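VirX1 (Cyanophage Syn10, PDB 6QGM) iodinates diverse substrates as a marine viral halogenase, and is probably flavin-dependent, being related to the tryptophan halogenases. Local coordinates at residues Ser78-Asn83 with Val91-Phe96; Phe84-Gly89 with Tyr409-Asp414; Cys273-Asn278 with Pro416-Cys421. All coordinates share one frame; numbering follows the deposited sequence.

Interaction 1 (Ser78-Asn83 with Val91-Phe96)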
# COMPACT_ATOMS: atom_id res chain seq x y z
N SER B 78 -11.87 -26.40 15.94
CA SER B 78 -11.79 -25.05 16.55
C SER B 78 -10.62 -24.97 17.53
O SER B 78 -10.23 -26.01 18.09
CB SER B 78 -13.10 -24.72 17.24
OG SER B 78 -13.09 -23.37 17.71
N ILE B 79 -10.09 -23.76 17.73
CA ILE B 79 -9.28 -23.38 18.93
C ILE B 79 -10.24 -22.72 19.91
O ILE B 79 -10.91 -21.74 19.54
CB ILE B 79 -8.11 -22.45 18.60
CG1 ILE B 79 -7.27 -22.96 17.43
CG2 ILE B 79 -7.25 -22.24 19.84
CD1 ILE B 79 -6.14 -22.03 17.04
N ARG B 80 -10.28 -23.23 21.14
CA ARG B 80 -11.14 -22.70 22.23
C ARG B 80 -10.26 -21.87 23.18
O ARG B 80 -9.16 -22.33 23.51
CB ARG B 80 -11.81 -23.88 22.95
CG ARG B 80 -12.47 -23.50 24.26
CD ARG B 80 -13.32 -24.64 24.76
NE ARG B 80 -14.37 -24.91 23.79
CZ ARG B 80 -14.99 -26.07 23.63
NH1 ARG B 80 -14.68 -27.10 24.39
NH2 ARG B 80 -15.92 -26.19 22.71
N PHE B 81 -10.73 -20.70 23.58
CA PHE B 81 -10.04 -19.78 24.52
C PHE B 81 -10.87 -19.67 25.80
O PHE B 81 -11.86 -18.91 25.84
CB PHE B 81 -9.78 -18.42 23.86
CG PHE B 81 -8.87 -18.52 22.66
CD1 PHE B 81 -7.50 -18.66 22.81
CD2 PHE B 81 -9.39 -18.50 21.36
CE1 PHE B 81 -6.67 -18.76 21.70
CE2 PHE B 81 -8.56 -18.59 20.26
CZ PHE B 81 -7.20 -18.73 20.43
N THR B 82 -10.46 -20.44 26.81
CA THR B 82 -10.98 -20.36 28.20
C THR B 82 -10.10 -19.39 28.99
O THR B 82 -8.87 -19.46 28.84
CB THR B 82 -11.04 -21.75 28.84
OG1 THR B 82 -11.78 -22.61 27.95
CG2 THR B 82 -11.64 -21.74 30.23
N ASN B 83 -10.74 -18.48 29.73
CA ASN B 83 -10.13 -17.64 30.80
C ASN B 83 -9.33 -16.46 30.22
O ASN B 83 -8.65 -15.81 31.00
CB ASN B 83 -9.27 -18.50 31.74
CG ASN B 83 -9.36 -18.09 33.19
OD1 ASN B 83 -10.44 -17.78 33.67
ND2 ASN B 83 -8.25 -18.09 33.89
N VAL B 91 -15.49 -18.42 27.78
CA VAL B 91 -15.00 -19.21 26.62
C VAL B 91 -15.41 -18.51 25.32
O VAL B 91 -16.50 -17.95 25.26
CB VAL B 91 -15.54 -20.64 26.67
CG1 VAL B 91 -14.96 -21.48 25.54
CG2 VAL B 91 -15.29 -21.30 28.01
N PHE B 92 -14.54 -18.55 24.33
CA PHE B 92 -14.87 -18.17 22.94
C PHE B 92 -14.07 -19.06 22.00
O PHE B 92 -13.06 -19.64 22.43
CB PHE B 92 -14.68 -16.67 22.73
CG PHE B 92 -13.28 -16.13 22.88
CD1 PHE B 92 -12.42 -16.06 21.80
CD2 PHE B 92 -12.85 -15.62 24.09
CE1 PHE B 92 -11.14 -15.52 21.93
CE2 PHE B 92 -11.57 -15.09 24.22
CZ PHE B 92 -10.72 -15.05 23.14
N GLU B 93 -14.54 -19.20 20.76
CA GLU B 93 -13.92 -20.09 19.76
C GLU B 93 -13.34 -19.24 18.63
O GLU B 93 -13.86 -18.13 18.36
CB GLU B 93 -14.95 -21.09 19.24
CG GLU B 93 -15.77 -21.75 20.33
CD GLU B 93 -15.25 -23.07 20.89
OE1 GLU B 93 -14.29 -23.64 20.32
OE2 GLU B 93 -15.83 -23.52 21.91
N TYR B 94 -12.26 -19.75 18.04
CA TYR B 94 -11.82 -19.48 16.65
C TYR B 94 -12.03 -20.79 15.89
O TYR B 94 -11.14 -21.64 15.87
CB TYR B 94 -10.37 -19.00 16.61
CG TYR B 94 -9.84 -18.64 15.25
CD1 TYR B 94 -10.72 -18.35 14.21
CD2 TYR B 94 -8.48 -18.58 14.98
CE1 TYR B 94 -10.25 -18.00 12.95
CE2 TYR B 94 -8.00 -18.22 13.73
CZ TYR B 94 -8.89 -17.94 12.71
OH TYR B 94 -8.46 -17.58 11.47
N PRO B 95 -13.23 -21.01 15.30
CA PRO B 95 -13.53 -22.23 14.54
C PRO B 95 -12.89 -22.16 13.15
O PRO B 95 -12.69 -21.07 12.69
CB PRO B 95 -15.05 -22.19 14.44
CG PRO B 95 -15.36 -20.73 14.35
CD PRO B 95 -14.37 -20.08 15.30
N PHE B 96 -12.59 -23.30 12.53
CA PHE B 96 -12.01 -23.37 11.16
C PHE B 96 -13.10 -23.08 10.13
O PHE B 96 -14.27 -23.49 10.28
CB PHE B 96 -11.36 -24.73 10.92
CG PHE B 96 -10.02 -24.88 11.57
CD1 PHE B 96 -8.96 -24.07 11.20
CD2 PHE B 96 -9.82 -25.83 12.56
CE1 PHE B 96 -7.71 -24.20 11.80
CE2 PHE B 96 -8.57 -25.96 13.16
CZ PHE B 96 -7.52 -25.14 12.79
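Glu93 bends at its second torsion (chi2 -92°), which folds its carboxylate back toward the neighbouring strand between Ser78 and Arg80, while Phe92 places CG between its own N and carbonyl carbon (chi1 64°), a position that brings one ring face over Phe81 CB. The carboxylate is shared by two partners. Ser78 OG donates to Glu93 OE1 at 2.9 Å, reaching the anti lone pair. Arg80 comes side-on and gives both NE and NH2 to one oxygen, with Arg80 NE 2.8 Å from Glu93 OE2. That oxygen lies in the guanidinium plane but is met somewhat out of the carboxylate plane, and the two flat groups stand 85° apart. The aliphatic part of the arginine also packs on Val91, with Arg80 CG 3.5 Å from Val91 CG1.

Strands 78-82 and 91-95 form an antiparallel beta hairpin at one side of a mixed sheet, where 91-95 is the outermost strand of this chain and 78-82 runs next to 270-275. Ile79 with Tyr94 and Phe81 with Phe92 are the hydrogen-bonded pairs; Tyr94 N to Ile79 O and Phe81 N to Phe92 O are both 2.8 Å. The alternate residues Ser78, Arg80, Thr82, Val91, Glu93 and Pro95 share the polar-rich face, on which helix 137-143 packs. Thr82 OG1 turns to Asp272 on the adjoining strand.

The other face is largely apolar. Phe81 CB makes a CH-pi contact 3.7 Å from the centroid of the Phe92 ring, and the two rings are near parallel but slid so far that they barely overlap. At the rim of the Phe81 ring, CE2 meets Tyr94 CB at 4.1 Å. Beyond this face, His469 meets Phe92 edge-to-face and Ile465 of helix 462-468 lies against Phe81.

Interaction 2 (Phe84-Gly89 with Tyr409-Asp414)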
# COMPACT_ATOMS: atom_id res chain seq x y z
N PHE B 84 -9.45 -16.15 28.93
CA PHE B 84 -8.58 -15.19 28.21
C PHE B 84 -9.12 -13.76 28.24
O PHE B 84 -8.29 -12.82 28.20
CB PHE B 84 -8.36 -15.60 26.76
CG PHE B 84 -6.99 -16.18 26.50
CD1 PHE B 84 -6.75 -17.54 26.64
CD2 PHE B 84 -5.94 -15.35 26.11
CE1 PHE B 84 -5.49 -18.06 26.42
CE2 PHE B 84 -4.68 -15.88 25.87
CZ PHE B 84 -4.46 -17.23 26.04
N ARG B 85 -10.43 -13.56 28.26
CA ARG B 85 -11.02 -12.20 28.18
C ARG B 85 -10.87 -11.50 29.53
O ARG B 85 -10.32 -10.38 29.55
CB ARG B 85 -12.50 -12.21 27.80
CG ARG B 85 -13.09 -10.81 27.67
CD ARG B 85 -14.53 -10.71 27.18
NE ARG B 85 -15.48 -11.35 28.09
CZ ARG B 85 -16.14 -12.47 27.85
NH1 ARG B 85 -15.98 -13.10 26.70
NH2 ARG B 85 -16.98 -12.95 28.74
N GLU B 86 -11.31 -12.16 30.60
CA GLU B 86 -11.58 -11.51 31.91
C GLU B 86 -11.08 -12.38 33.08
O GLU B 86 -11.14 -11.89 34.22
CB GLU B 86 -13.09 -11.29 31.97
CG GLU B 86 -13.53 -10.10 32.78
CD GLU B 86 -15.04 -10.07 32.91
OE1 GLU B 86 -15.72 -10.25 31.85
OE2 GLU B 86 -15.53 -9.90 34.07
N GLY B 87 -10.61 -13.60 32.82
CA GLY B 87 -10.07 -14.53 33.83
C GLY B 87 -11.14 -15.10 34.75
O GLY B 87 -10.85 -15.25 35.96
N LYS B 88 -12.31 -15.45 34.22
CA LYS B 88 -13.47 -15.95 35.00
C LYS B 88 -14.12 -17.15 34.30
O LYS B 88 -15.33 -17.32 34.45
CB LYS B 88 -14.49 -14.82 35.18
CG LYS B 88 -14.04 -13.69 36.10
CD LYS B 88 -15.03 -12.55 36.06
CE LYS B 88 -15.09 -11.75 37.34
NZ LYS B 88 -16.11 -10.69 37.21
N GLY B 89 -13.34 -17.98 33.60
CA GLY B 89 -13.78 -19.23 32.96
C GLY B 89 -14.58 -19.00 31.69
O GLY B 89 -15.04 -20.01 31.11
N TYR B 409 -5.50 -7.29 23.76
CA TYR B 409 -6.91 -6.84 23.82
C TYR B 409 -7.65 -7.49 25.00
O TYR B 409 -8.82 -7.18 25.17
CB TYR B 409 -7.58 -7.11 22.48
CG TYR B 409 -7.12 -6.18 21.40
CD1 TYR B 409 -7.53 -4.85 21.40
CD2 TYR B 409 -6.24 -6.59 20.41
CE1 TYR B 409 -7.13 -3.97 20.41
CE2 TYR B 409 -5.80 -5.71 19.44
CZ TYR B 409 -6.24 -4.40 19.45
OH TYR B 409 -5.78 -3.51 18.52
N SER B 410 -6.98 -8.34 25.79
CA SER B 410 -7.58 -8.97 26.99
C SER B 410 -8.02 -7.89 27.97
O SER B 410 -7.44 -6.77 27.93
CB SER B 410 -6.64 -9.93 27.64
OG SER B 410 -7.19 -10.41 28.86
N MET B 411 -9.01 -8.21 28.81
CA MET B 411 -9.46 -7.33 29.92
C MET B 411 -8.62 -7.60 31.18
O MET B 411 -8.67 -6.77 32.10
CB MET B 411 -10.94 -7.52 30.24
CG MET B 411 -11.81 -7.17 29.06
SD MET B 411 -13.58 -7.16 29.45
CE MET B 411 -13.65 -5.73 30.53
N ARG B 412 -7.86 -8.70 31.20
CA ARG B 412 -7.11 -9.16 32.40
C ARG B 412 -6.04 -8.15 32.79
O ARG B 412 -5.19 -7.78 31.96
CB ARG B 412 -6.50 -10.53 32.15
CG ARG B 412 -7.55 -11.61 31.96
CD ARG B 412 -6.94 -12.99 31.98
NE ARG B 412 -6.30 -13.26 33.27
CZ ARG B 412 -5.90 -14.44 33.68
NH1 ARG B 412 -6.08 -15.50 32.92
NH2 ARG B 412 -5.32 -14.55 34.85
N THR B 413 -6.08 -7.70 34.05
CA THR B 413 -5.03 -6.90 34.72
C THR B 413 -4.84 -7.44 36.13
O THR B 413 -4.37 -6.69 36.98
CB THR B 413 -5.44 -5.42 34.71
OG1 THR B 413 -6.62 -5.31 35.49
CG2 THR B 413 -5.73 -4.88 33.34
N ASP B 414 -5.15 -8.72 36.36
CA ASP B 414 -5.25 -9.31 37.72
C ASP B 414 -3.86 -9.76 38.23
O ASP B 414 -3.73 -9.99 39.43
CB ASP B 414 -6.28 -10.45 37.75
CG ASP B 414 -6.08 -11.45 36.63
OD1 ASP B 414 -5.50 -12.49 36.89
OD2 ASP B 414 -6.51 -11.16 35.52
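Ser410 OG is held from two directions: it donates to Phe84 O at 2.7 Å and accepts from Arg412 N at 3.0 Å. The second bond closes an ST turn, and the first ties that turn to the loop 84-89. OG sits anti to the serine's own backbone N (chi1 174°), which points it at the oxygen of Phe84, slightly tilted from the carbonyl plane. One residue further along each segment, Met411 N donates to Arg85 O at 2.6 Å, approaching nearly in line with the C=O bond. Met411 then runs alongside Arg85, the two side chains pointing the same way, with Met411 SD 4.1 Å from Arg85 CG. The guanidinium of Arg85 continues past the contact, and its NH1 bonds to Gly468 O.

Arg412 carries the other half of the interface. Its CG and CD run past the Glu86-Gly87 peptide, and the bend at chi3 (62°) then turns one guanidinium face to Gly87, whose CA stands 3.8 Å above the plane near its rim. The same group grips Asp414 side-on, Arg412 NE to Asp414 OD2 at 3.1 Å and Arg412 NH2 to Asp414 OD1 at 2.9 Å, each carboxylate oxygen using its syn lone pair. Arg412 NH1 reaches Asn83 O, and Trp418 makes a cation-pi contact with this residue.

The segment 84-89 is the connection of the hairpin formed by strands 78-82 and 91-95; 409-414 links helix 382-408 to helix 416-424 and also meets a second subunit, where Tyr379 of that subunit bonds to Ser410 O. Backbone carbonyls of the hairpin loop thus meet donors from 409-414, while the two-nitrogen grip on Asp414 would limit rotation of the guanidinium and probably offsets its charge where Gly87 covers one face.

Interaction 3 (Cys273-Asn278 with Pro416-Cys421)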
# COMPACT_ATOMS: atom_id res chain seq x y z
N CYS B 273 -7.14 -23.52 25.01
CA CYS B 273 -6.08 -22.62 25.50
C CYS B 273 -6.62 -21.89 26.73
O CYS B 273 -7.51 -21.06 26.58
CB CYS B 273 -5.66 -21.66 24.39
SG CYS B 273 -5.22 -22.52 22.86
N HIS B 274 -6.11 -22.26 27.89
CA HIS B 274 -6.55 -21.75 29.21
C HIS B 274 -5.55 -20.70 29.71
O HIS B 274 -4.43 -21.09 30.04
CB HIS B 274 -6.67 -22.90 30.20
CG HIS B 274 -7.31 -22.49 31.47
ND1 HIS B 274 -8.58 -22.83 31.79
CD2 HIS B 274 -6.85 -21.74 32.50
CE1 HIS B 274 -8.89 -22.34 32.97
NE2 HIS B 274 -7.85 -21.65 33.41
N ALA B 275 -5.94 -19.43 29.75
CA ALA B 275 -5.06 -18.33 30.22
C ALA B 275 -4.84 -18.50 31.73
O ALA B 275 -5.85 -18.68 32.46
CB ALA B 275 -5.65 -17.00 29.89
N MET B 276 -3.58 -18.44 32.16
CA MET B 276 -3.12 -18.63 33.56
C MET B 276 -2.58 -17.29 34.08
O MET B 276 -2.81 -16.27 33.40
CB MET B 276 -2.03 -19.70 33.63
CG MET B 276 -2.45 -21.00 32.99
SD MET B 276 -3.23 -22.08 34.17
CE MET B 276 -1.79 -22.71 35.04
N LYS B 277 -1.88 -17.29 35.23
CA LYS B 277 -1.41 -16.03 35.88
C LYS B 277 -0.26 -15.41 35.07
O LYS B 277 -0.20 -14.17 35.02
CB LYS B 277 -1.01 -16.28 37.34
CG LYS B 277 -2.19 -16.56 38.27
CD LYS B 277 -1.81 -17.09 39.62
CE LYS B 277 -2.87 -16.77 40.67
NZ LYS B 277 -2.58 -17.43 41.96
N ASN B 278 0.59 -16.23 34.44
CA ASN B 278 1.85 -15.81 33.77
C ASN B 278 1.97 -16.42 32.37
O ASN B 278 3.10 -16.48 31.87
CB ASN B 278 3.09 -16.16 34.61
CG ASN B 278 2.95 -15.71 36.04
OD1 ASN B 278 3.10 -14.53 36.34
ND2 ASN B 278 2.63 -16.64 36.91
N PRO B 416 0.71 -9.09 37.48
CA PRO B 416 1.67 -8.23 36.81
C PRO B 416 1.88 -8.65 35.35
O PRO B 416 2.08 -7.77 34.52
CB PRO B 416 2.95 -8.37 37.65
CG PRO B 416 2.44 -8.79 39.01
CD PRO B 416 1.25 -9.67 38.71
N TYR B 417 1.80 -9.95 35.05
CA TYR B 417 1.94 -10.49 33.68
C TYR B 417 0.87 -9.88 32.78
O TYR B 417 1.22 -9.36 31.70
CB TYR B 417 1.87 -12.01 33.67
CG TYR B 417 1.88 -12.63 32.29
CD1 TYR B 417 3.06 -12.89 31.62
CD2 TYR B 417 0.70 -12.98 31.67
CE1 TYR B 417 3.06 -13.46 30.36
CE2 TYR B 417 0.68 -13.57 30.41
CZ TYR B 417 1.87 -13.80 29.75
OH TYR B 417 1.86 -14.36 28.51
N TRP B 418 -0.39 -9.92 33.21
CA TRP B 418 -1.55 -9.45 32.41
C TRP B 418 -1.60 -7.93 32.41
O TRP B 418 -1.98 -7.36 31.38
CB TRP B 418 -2.85 -10.10 32.92
CG TRP B 418 -2.98 -11.52 32.46
CD1 TRP B 418 -2.84 -12.65 33.20
CD2 TRP B 418 -3.20 -11.94 31.10
NE1 TRP B 418 -2.98 -13.75 32.41
CE2 TRP B 418 -3.20 -13.35 31.12
CE3 TRP B 418 -3.42 -11.27 29.89
CZ2 TRP B 418 -3.40 -14.10 29.96
CZ3 TRP B 418 -3.61 -12.01 28.76
CH2 TRP B 418 -3.62 -13.40 28.79
N LYS B 419 -1.18 -7.28 33.51
CA LYS B 419 -1.05 -5.80 33.55
C LYS B 419 -0.04 -5.39 32.46
O LYS B 419 -0.33 -4.42 31.74
CB LYS B 419 -0.72 -5.29 34.94
CG LYS B 419 -1.35 -3.94 35.26
CD LYS B 419 -0.89 -3.31 36.56
CE LYS B 419 -0.76 -1.80 36.50
NZ LYS B 419 0.36 -1.29 37.33
N TRP B 420 1.05 -6.15 32.30
CA TRP B 420 2.08 -5.84 31.26
C TRP B 420 1.48 -6.00 29.86
O TRP B 420 1.70 -5.11 29.02
CB TRP B 420 3.34 -6.70 31.38
CG TRP B 420 4.36 -6.31 30.34
CD1 TRP B 420 5.23 -5.26 30.40
CD2 TRP B 420 4.57 -6.93 29.06
NE1 TRP B 420 5.96 -5.17 29.25
CE2 TRP B 420 5.59 -6.20 28.41
CE3 TRP B 420 3.98 -8.00 28.38
CZ2 TRP B 420 6.04 -6.53 27.13
CZ3 TRP B 420 4.44 -8.33 27.12
CH2 TRP B 420 5.46 -7.60 26.50
N CYS B 421 0.79 -7.12 29.63
CA CYS B 421 0.25 -7.52 28.30
C CYS B 421 -0.78 -6.49 27.80
O CYS B 421 -0.77 -6.23 26.59
CB CYS B 421 -0.37 -8.90 28.34
SG CYS B 421 0.86 -10.22 28.47
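Trp418 and Tyr417 form the close-packed part of this contact, both pressed against the backbone of residues 276-278. The indole meets the chain with its edge: Trp418 NE1 donates to Met276 O at 2.7 Å, almost straight (175°), and the oxygen lies in the ring plane. The six-membered part of the indole extends past this bond to Ala275, where CZ2 is 3.7 Å from Ala275 CB. Tyr417 uses a face instead. A chi1 of 175° swings its ring away from its own N and over the carbonyl group of Asn278, so that Asn278 C stands 3.5 Å above the ring centre and Asn278 O approaches Tyr417 CE1 to 3.4 Å. On the opposite face of the same ring lies Cys421 SG, one turn further along the helix. The two aromatic side chains also touch each other, Tyr417 CD2 lying 3.8 Å above the indole plane toward its rim.

Residues 276-278 make the tight turn between strands 270-275 and 279-285, neighbouring antiparallel strands of the same mixed sheet, and helix 416-424 covers this hairpin end with its first turn. The phenol oxygen of Tyr417 is bonded to Asn250 OD1.

Toward solvent the fit is looser. The CB of exposed Lys277 points away from the helix, and the residue meets the other segment chiefly through its carbonyl, with Lys277 O 3.3 Å from Tyr417 CB. The same oxygen accepts from Thr415 OG1, just before the helix. The Asn278 side chain is also loosely fitted, though buried: its OD1 comes no nearer than 3.9 Å to Tyr417 CB, and its amide plane stands 74° from that of the Tyr417 ring.

In the fold
Interactions 1 and 3 reach one mixed sheet through the adjacent strands 78-82 and 270-275, joined by the Arg80 O to Cys273 N bond; their centres are about 17 Å apart. Interaction 1 lies nearest the chain centre, its own centre about 13 Å away, but is only partly buried; it combines strand pairing with a salt bridge on one face and aromatic packing on the other. Interaction 2, about 22 Å out and bordering a second subunit, relies on loop carbonyls, its ion pairs lying within each segment. Interaction 3, about 20 Å out, is more buried and aromatic, with an exposed lysine at its margin. Arg412 of interaction 2 joins all three, also bonding to Ala275 O.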